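Local coordinates for hypothetical protein EF3068 (Enterococcus faecalis, PDB 2B6C) that is of unknown function but is probably an AlkD-like DNA alkylation repair enzyme with an all-helical fold, at residues F86-V91 against P126-L131; A109-F114 against L147-K152; G115-V118 against T123-P126. All coordinates share one frame; numbering follows the deposited sequence. Where two conformers were deposited one is given.

Contact 1: residues F86-V91 against P126-L131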
# COMPACT_ATOMS: atom_id res chain seq x y z
N PHE B 86 -7.08 -2.17 -9.38
CA PHE B 86 -7.75 -1.92 -10.66
C PHE B 86 -6.86 -2.07 -11.88
O PHE B 86 -5.76 -1.53 -11.92
CB PHE B 86 -8.43 -0.54 -10.67
CG PHE B 86 -9.33 -0.33 -9.52
CD1 PHE B 86 -10.52 -1.07 -9.42
CD2 PHE B 86 -9.02 0.59 -8.54
CE1 PHE B 86 -11.36 -0.90 -8.34
CE2 PHE B 86 -9.88 0.77 -7.43
CZ PHE B 86 -11.04 0.02 -7.35
N SER B 87 -7.37 -2.80 -12.87
CA SER B 87 -6.76 -2.86 -14.19
C SER B 87 -7.05 -1.57 -14.96
O SER B 87 -7.87 -0.76 -14.52
CB SER B 87 -7.35 -4.02 -14.96
OG SER B 87 -8.74 -3.81 -15.08
N LEU B 88 -6.38 -1.39 -16.10
CA LEU B 88 -6.65 -0.26 -16.97
C LEU B 88 -8.13 -0.14 -17.29
O LEU B 88 -8.68 0.94 -17.22
CB LEU B 88 -5.85 -0.35 -18.28
CG LEU B 88 -6.12 0.72 -19.37
CD1 LEU B 88 -5.88 2.15 -18.88
CD2 LEU B 88 -5.25 0.41 -20.58
N GLU B 89 -8.76 -1.26 -17.65
CA GLU B 89 -10.16 -1.25 -18.08
C GLU B 89 -11.11 -0.80 -16.96
O GLU B 89 -12.10 -0.08 -17.23
CB GLU B 89 -10.56 -2.62 -18.67
CG GLU B 89 -9.55 -3.77 -18.42
CD GLU B 89 -8.22 -3.64 -19.18
OE1 GLU B 89 -7.16 -3.92 -18.58
OE2 GLU B 89 -8.24 -3.25 -20.38
N GLU B 90 -10.82 -1.20 -15.72
CA GLU B 90 -11.58 -0.77 -14.55
C GLU B 90 -11.37 0.69 -14.26
O GLU B 90 -12.32 1.38 -13.84
CB GLU B 90 -11.25 -1.63 -13.33
CG GLU B 90 -11.71 -3.08 -13.49
CD GLU B 90 -11.11 -4.05 -12.49
OE1 GLU B 90 -10.00 -3.83 -11.97
OE2 GLU B 90 -11.73 -5.09 -12.22
N VAL B 91 -10.15 1.20 -14.46
CA VAL B 91 -9.88 2.61 -14.21
C VAL B 91 -10.63 3.46 -15.24
O VAL B 91 -11.21 4.50 -14.89
CB VAL B 91 -8.35 2.97 -14.16
CG1 VAL B 91 -8.12 4.48 -14.16
CG2 VAL B 91 -7.75 2.41 -12.89
N PRO B 126 -0.26 8.63 -20.73
CA PRO B 126 -0.93 9.14 -21.94
C PRO B 126 -2.35 8.62 -22.19
O PRO B 126 -3.22 9.37 -22.66
CB PRO B 126 0.02 8.67 -23.08
CG PRO B 126 1.35 8.68 -22.41
CD PRO B 126 1.04 8.04 -21.09
N THR B 127 -2.59 7.36 -21.86
CA THR B 127 -3.89 6.73 -22.01
C THR B 127 -4.95 7.35 -21.08
O THR B 127 -6.05 7.66 -21.52
CB THR B 127 -3.78 5.21 -21.74
OG1 THR B 127 -2.76 4.66 -22.60
CG2 THR B 127 -5.08 4.51 -22.05
N ILE B 128 -4.60 7.53 -19.81
CA ILE B 128 -5.51 8.15 -18.85
C ILE B 128 -5.72 9.63 -19.17
O ILE B 128 -6.84 10.12 -19.19
CB ILE B 128 -5.06 7.96 -17.40
CG1 ILE B 128 -4.92 6.45 -17.06
CG2 ILE B 128 -6.05 8.69 -16.44
CD1 ILE B 128 -6.13 5.54 -17.50
N PHE B 129 -4.64 10.35 -19.42
CA PHE B 129 -4.76 11.71 -19.92
C PHE B 129 -5.75 11.85 -21.11
O PHE B 129 -6.58 12.73 -21.08
CB PHE B 129 -3.39 12.31 -20.22
CG PHE B 129 -3.46 13.75 -20.73
CD1 PHE B 129 -3.60 14.01 -22.10
CD2 PHE B 129 -3.40 14.81 -19.84
CE1 PHE B 129 -3.68 15.32 -22.57
CE2 PHE B 129 -3.46 16.14 -20.29
CZ PHE B 129 -3.61 16.40 -21.67
N ALA B 130 -5.65 10.98 -22.12
CA ALA B 130 -6.52 11.08 -23.30
C ALA B 130 -8.01 10.82 -23.01
O ALA B 130 -8.86 11.28 -23.78
CB ALA B 130 -6.01 10.17 -24.45
N LEU B 131 -8.31 10.10 -21.92
CA LEU B 131 -9.70 9.90 -21.47
C LEU B 131 -10.36 11.24 -21.19
O LEU B 131 -11.54 11.46 -21.49
CB LEU B 131 -9.75 9.11 -20.15
CG LEU B 131 -9.52 7.61 -20.09
CD1 LEU B 131 -9.66 7.14 -18.61
CD2 LEU B 131 -10.50 6.88 -21.04

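Contact 2: residues A109-F114 against L147-K152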
# COMPACT_ATOMS: atom_id res chain seq x y z
N ALA B 109 -11.09 15.03 -5.61
CA ALA B 109 -10.90 13.67 -5.03
C ALA B 109 -10.75 12.60 -6.13
O ALA B 109 -9.86 11.76 -6.04
CB ALA B 109 -12.00 13.30 -4.04
N TRP B 110 -11.62 12.61 -7.16
CA TRP B 110 -11.42 11.70 -8.31
C TRP B 110 -10.07 11.90 -9.02
O TRP B 110 -9.43 10.93 -9.42
CB TRP B 110 -12.53 11.81 -9.38
CG TRP B 110 -13.80 11.12 -8.99
CD1 TRP B 110 -15.05 11.70 -8.84
CD2 TRP B 110 -13.97 9.73 -8.70
NE1 TRP B 110 -15.97 10.75 -8.47
CE2 TRP B 110 -15.34 9.53 -8.39
CE3 TRP B 110 -13.10 8.61 -8.70
CZ2 TRP B 110 -15.87 8.27 -8.04
CZ3 TRP B 110 -13.62 7.35 -8.37
CH2 TRP B 110 -15.00 7.19 -8.04
N ARG B 111 -9.65 13.16 -9.16
CA ARG B 111 -8.40 13.48 -9.82
C ARG B 111 -7.23 12.81 -9.08
O ARG B 111 -6.32 12.24 -9.72
CB ARG B 111 -8.19 15.00 -9.93
CG ARG B 111 -6.78 15.37 -10.50
CD ARG B 111 -5.78 15.63 -9.36
NE ARG B 111 -6.19 16.83 -8.63
CZ ARG B 111 -5.74 17.16 -7.43
NH1 ARG B 111 -4.87 16.38 -6.82
NH2 ARG B 111 -6.16 18.28 -6.85
N LYS B 112 -7.27 12.89 -7.75
CA LYS B 112 -6.32 12.20 -6.88
C LYS B 112 -6.30 10.70 -7.11
O LYS B 112 -5.24 10.12 -7.15
CB LYS B 112 -6.57 12.50 -5.40
CG LYS B 112 -6.10 13.86 -5.04
CD LYS B 112 -6.56 14.30 -3.63
CE LYS B 112 -6.84 15.81 -3.57
NZ LYS B 112 -6.73 16.38 -2.19
N PHE B 113 -7.47 10.08 -7.26
CA PHE B 113 -7.53 8.68 -7.65
C PHE B 113 -6.83 8.39 -8.99
O PHE B 113 -5.99 7.46 -9.06
CB PHE B 113 -8.98 8.17 -7.66
CG PHE B 113 -9.11 6.81 -8.26
CD1 PHE B 113 -8.71 5.67 -7.53
CD2 PHE B 113 -9.63 6.65 -9.54
CE1 PHE B 113 -8.85 4.39 -8.08
CE2 PHE B 113 -9.76 5.41 -10.10
CZ PHE B 113 -9.38 4.26 -9.36
N PHE B 114 -7.16 9.14 -10.04
CA PHE B 114 -6.52 8.95 -11.36
C PHE B 114 -5.02 9.24 -11.33
O PHE B 114 -4.23 8.57 -12.00
CB PHE B 114 -7.27 9.71 -12.49
CG PHE B 114 -8.66 9.15 -12.75
CD1 PHE B 114 -8.83 7.97 -13.49
CD2 PHE B 114 -9.79 9.77 -12.23
CE1 PHE B 114 -10.11 7.43 -13.71
CE2 PHE B 114 -11.06 9.25 -12.43
CZ PHE B 114 -11.22 8.06 -13.17
N LEU B 147 -4.16 16.14 -13.65
CA LEU B 147 -3.77 14.73 -13.53
C LEU B 147 -2.36 14.58 -12.96
O LEU B 147 -2.08 13.64 -12.20
CB LEU B 147 -3.86 14.01 -14.89
CG LEU B 147 -3.58 12.50 -14.93
CD1 LEU B 147 -4.51 11.73 -13.98
CD2 LEU B 147 -3.68 11.99 -16.36
N GLN B 148 -1.49 15.53 -13.29
CA GLN B 148 -0.06 15.38 -13.02
C GLN B 148 0.48 16.21 -11.84
O GLN B 148 1.69 16.29 -11.66
CB GLN B 148 0.71 15.72 -14.29
CG GLN B 148 0.09 15.08 -15.55
CD GLN B 148 1.04 15.11 -16.71
OE1 GLN B 148 2.04 14.38 -16.72
NE2 GLN B 148 0.78 15.99 -17.66
N LEU B 149 -0.42 16.77 -11.02
CA LEU B 149 -0.05 17.70 -9.92
C LEU B 149 0.96 17.11 -8.97
O LEU B 149 1.77 17.84 -8.39
CB LEU B 149 -1.27 18.11 -9.09
CG LEU B 149 -2.30 19.05 -9.72
CD1 LEU B 149 -3.39 19.48 -8.72
CD2 LEU B 149 -1.65 20.25 -10.34
N MSE B 150 0.89 15.80 -8.78
CA MSE B 150 1.80 15.14 -7.86
C MSE B 150 2.91 14.38 -8.58
O MSE B 150 3.65 13.68 -7.93
CB MSE B 150 1.02 14.23 -6.90
CG MSE B 150 -0.02 14.98 -6.03
SE MSE B 150 0.78 16.46 -5.03
CE MSE B 150 -0.47 17.83 -5.39
N LEU B 151 3.05 14.53 -9.89
CA LEU B 151 4.02 13.71 -10.64
C LEU B 151 5.47 14.23 -10.67
O LEU B 151 6.41 13.47 -11.00
CB LEU B 151 3.53 13.43 -12.07
CG LEU B 151 2.33 12.47 -12.08
CD1 LEU B 151 1.89 12.15 -13.50
CD2 LEU B 151 2.61 11.21 -11.26
N LYS B 152 5.64 15.52 -10.35
CA LYS B 152 6.97 16.13 -10.27
C LYS B 152 7.79 15.92 -11.53
O LYS B 152 7.38 16.36 -12.61
CB LYS B 152 7.71 15.65 -9.02
CG LYS B 152 6.99 16.01 -7.73
CD LYS B 152 7.67 15.41 -6.57
CE LYS B 152 6.91 15.73 -5.29
NZ LYS B 152 7.40 14.84 -4.19

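Contact 3: residues G115-V118 against T123-P126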
# COMPACT_ATOMS: atom_id res chain seq x y z
N GLY B 115 -4.62 10.24 -10.53
CA GLY B 115 -3.21 10.60 -10.43
C GLY B 115 -2.44 9.52 -9.70
O GLY B 115 -1.29 9.23 -10.06
N SER B 116 -3.04 8.94 -8.66
CA SER B 116 -2.39 7.85 -7.93
C SER B 116 -2.20 6.61 -8.79
O SER B 116 -1.17 5.95 -8.68
CB SER B 116 -3.14 7.43 -6.67
OG SER B 116 -3.33 8.60 -5.93
N TRP B 117 -3.23 6.29 -9.58
CA TRP B 117 -3.21 5.12 -10.45
C TRP B 117 -2.14 5.27 -11.52
O TRP B 117 -1.37 4.34 -11.79
CB TRP B 117 -4.58 4.85 -11.06
CG TRP B 117 -4.62 3.47 -11.70
CD1 TRP B 117 -4.93 2.29 -11.09
CD2 TRP B 117 -4.30 3.15 -13.06
NE1 TRP B 117 -4.83 1.26 -11.99
CE2 TRP B 117 -4.45 1.76 -13.21
CE3 TRP B 117 -3.91 3.92 -14.18
CZ2 TRP B 117 -4.22 1.09 -14.44
CZ3 TRP B 117 -3.67 3.26 -15.41
CH2 TRP B 117 -3.83 1.86 -15.52
N VAL B 118 -2.10 6.45 -12.13
CA VAL B 118 -1.06 6.80 -13.09
C VAL B 118 0.34 6.80 -12.42
O VAL B 118 1.27 6.28 -12.98
CB VAL B 118 -1.41 8.17 -13.77
CG1 VAL B 118 -0.21 8.80 -14.36
CG2 VAL B 118 -2.49 7.98 -14.83
N THR B 123 3.50 4.28 -17.56
CA THR B 123 3.36 4.03 -18.98
C THR B 123 1.92 4.26 -19.50
O THR B 123 1.74 4.50 -20.70
CB THR B 123 3.86 2.61 -19.39
OG1 THR B 123 3.07 1.60 -18.74
CG2 THR B 123 5.35 2.43 -19.00
N GLU B 124 0.93 4.20 -18.60
CA GLU B 124 -0.47 4.49 -18.98
C GLU B 124 -0.89 5.95 -18.81
O GLU B 124 -2.07 6.26 -18.97
CB GLU B 124 -1.45 3.63 -18.19
CG GLU B 124 -1.28 2.14 -18.38
CD GLU B 124 -1.60 1.67 -19.78
OE1 GLU B 124 -1.32 0.50 -20.04
OE2 GLU B 124 -2.14 2.44 -20.61
N LEU B 125 0.04 6.82 -18.44
CA LEU B 125 -0.24 8.25 -18.28
C LEU B 125 -0.89 8.84 -19.54
O LEU B 125 -1.96 9.48 -19.46
CB LEU B 125 1.02 9.05 -17.88
CG LEU B 125 0.96 10.57 -17.60
CD1 LEU B 125 2.19 11.01 -16.83
CD2 LEU B 125 0.79 11.44 -18.83
N PRO B 126 -0.26 8.63 -20.73
CA PRO B 126 -0.93 9.14 -21.94
C PRO B 126 -2.35 8.62 -22.19
O PRO B 126 -3.22 9.37 -22.66
CB PRO B 126 0.02 8.67 -23.08
CG PRO B 126 1.35 8.68 -22.41
CD PRO B 126 1.04 8.04 -21.09

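Contact 1: residues F86-V91 against P126-L131
Ile128 and Leu88 join two helices whose backbones stay well apart: the closest CA atoms, those of Val91 and Ile128, are 8.4 Å from each other, and methyl groups alone span the interval. The setting is an all-helical solenoid-like fold of the AlkD-like family, with the start of helix 88-94 meeting helix 125-132. Ile128 CD1 reaches both partners, lying 3.7 Å from Leu88 CD1 and 4.0 Å from Val91 CG1. The side chains of Leu88 and Ile128 run past each other in opposite senses, while that of Val91 meets Ile128 nearly at right angles. With chi1 at 175°, the Leu88 branch points away from its own backbone N and crosses the gap, where its CD1 also touches Thr127 CG2. Trp117 of helix 104-120 touches both Val91 and Ile128, so a third helix contributes to the packing. A capping box, one of its bonds weak, closes the start of helix 88-94: Glu90 N gives the weak bond to Ser87 OG, and Glu90, also salt-bridged to Lys53, returns its carboxylate to Ser87. In that return bond Ser87 N lies 3.0 Å from Glu90 OE1, meeting it on the anti side, 28° out of the carboxylate plane.

Contact 2: residues A109-F114 against L147-K152
Arg111 and Phe114 of helix 104-120 pack against Leu149 and Leu147 in a buried contact without hydrogen bonds between the segments, in which leucine methyls from the loop that follows helix 138-146 meet an arginine and the base of a phenylalanine on a helix flank. It lies near the middle of the molecule: the centre of the contact is about 6 Å from the centre of the chain, and all four touching residues are buried. The backbones come close at one end, where the CA atoms of Arg111 and Leu147 are 6.1 Å apart, and 233 Å² of surface is buried between the segments.

The arginine takes part through a flat face. Leu149 CD1 sits over the centre of the guanidinium, 3.5 Å from Arg111 CZ, and the two side chains cross at about a right angle. This is a methyl group resting on a planar cation, with the N-H groups directed around the rim and not at the leucine. Bends at chi2 (-94°) and chi3 (-67°) fold the Arg111 chain so that its end draws nearer the loop; on the way its CG passes 4.2 Å from Leu147 N.

Leu147 uses a single methyl against the next turn of the helix. Its CD1 is 3.7 Å from Phe114 CB and equally close to Phe114 C, so it touches the base of the side chain and the main chain, while the Phe114 ring leads away. That ring has Phe113 CD2 over one face and meets Phe132 edge-to-face. The loop itself is shaped by a type I beta turn from Gln148 to Leu151, closed by a bond of 2.8 Å from Leu151 N to Gln148 O.

Around Phe114 and Leu147 the packing continues, Phe114 onto Val91 and Phe94 of helix 88-94 and Leu147 onto Phe129 of helix 125-132.

Contact 3: residues G115-V118 against T123-P126
Trp117 and Val118, near the end of helix 104-120, face Glu124 and Leu125, where the chain passes from a short 3-10 segment into helix 125-132. With four residues between the segments, the two backbones approach to 5.5 Å at the CA atoms of Val118 and Leu125. That separation is small enough for side chains to meet very near their roots, and 177 Å² of surface is buried between the segments.

Val118 demonstrates this directly. Its CG1 lies 3.7 Å from Leu125 CB and 3.9 Å from Leu125 CG, while the other methyl, CG2, faces Leu125 CA. The valine thus touches the stem of the leucine more than its tip, and the two side chains cross at a slant. Beyond Val118, Leu125 continues onto Gln148 and Leu151 of the loop that follows helix 138-146.

Trp117 meets the preceding residue, Glu124, instead. Holding CG anti to the backbone N (chi1 -167°) carries the indole out toward the second segment, and its six-membered ring meets Glu124 with an edge. Trp117 CZ3 is 3.6 Å from Glu124 CB, which lies near the ring plane, and CH2 is 3.8 Å from Glu124 CG. The aliphatic part of the glutamate therefore does the touching. A bend at chi2 (-66°) helps turn the carboxylate away, its plane 41° from that of the indole, and OE2 bonds to the hydroxyl of Thr127. The indole NE1 bonds to Phe86 O, which ties the tryptophan to the residues just before helix 88-94, and the ring also stacks with His121.

Such close packing across a short helix-to-helix connection joins consecutive helices of an all-helical fold, consistent with the helical solenoid of AlkD-like proteins.

Contact 2 is the most central, its centre about 6 Å from the centre of the chain, with four buried touching residues; contact 3 is also buried but lies farther out, and contact 1, whose centre is about 15 Å from that of the chain, is only partly buried. Contacts 1 and 3 share Pro126 and helix 125-132, whereas contacts 2 and 3 share helix 104-120. Along the sequence, contact 3 is nested inside the loop closed by contact 2. Contact 1 is purely aliphatic, contact 2 adds a charged group and contact 3 an aromatic one. Leu151 CD1 lies 4.0 Å from Val118 CG1, bringing contacts 2 and 3 together.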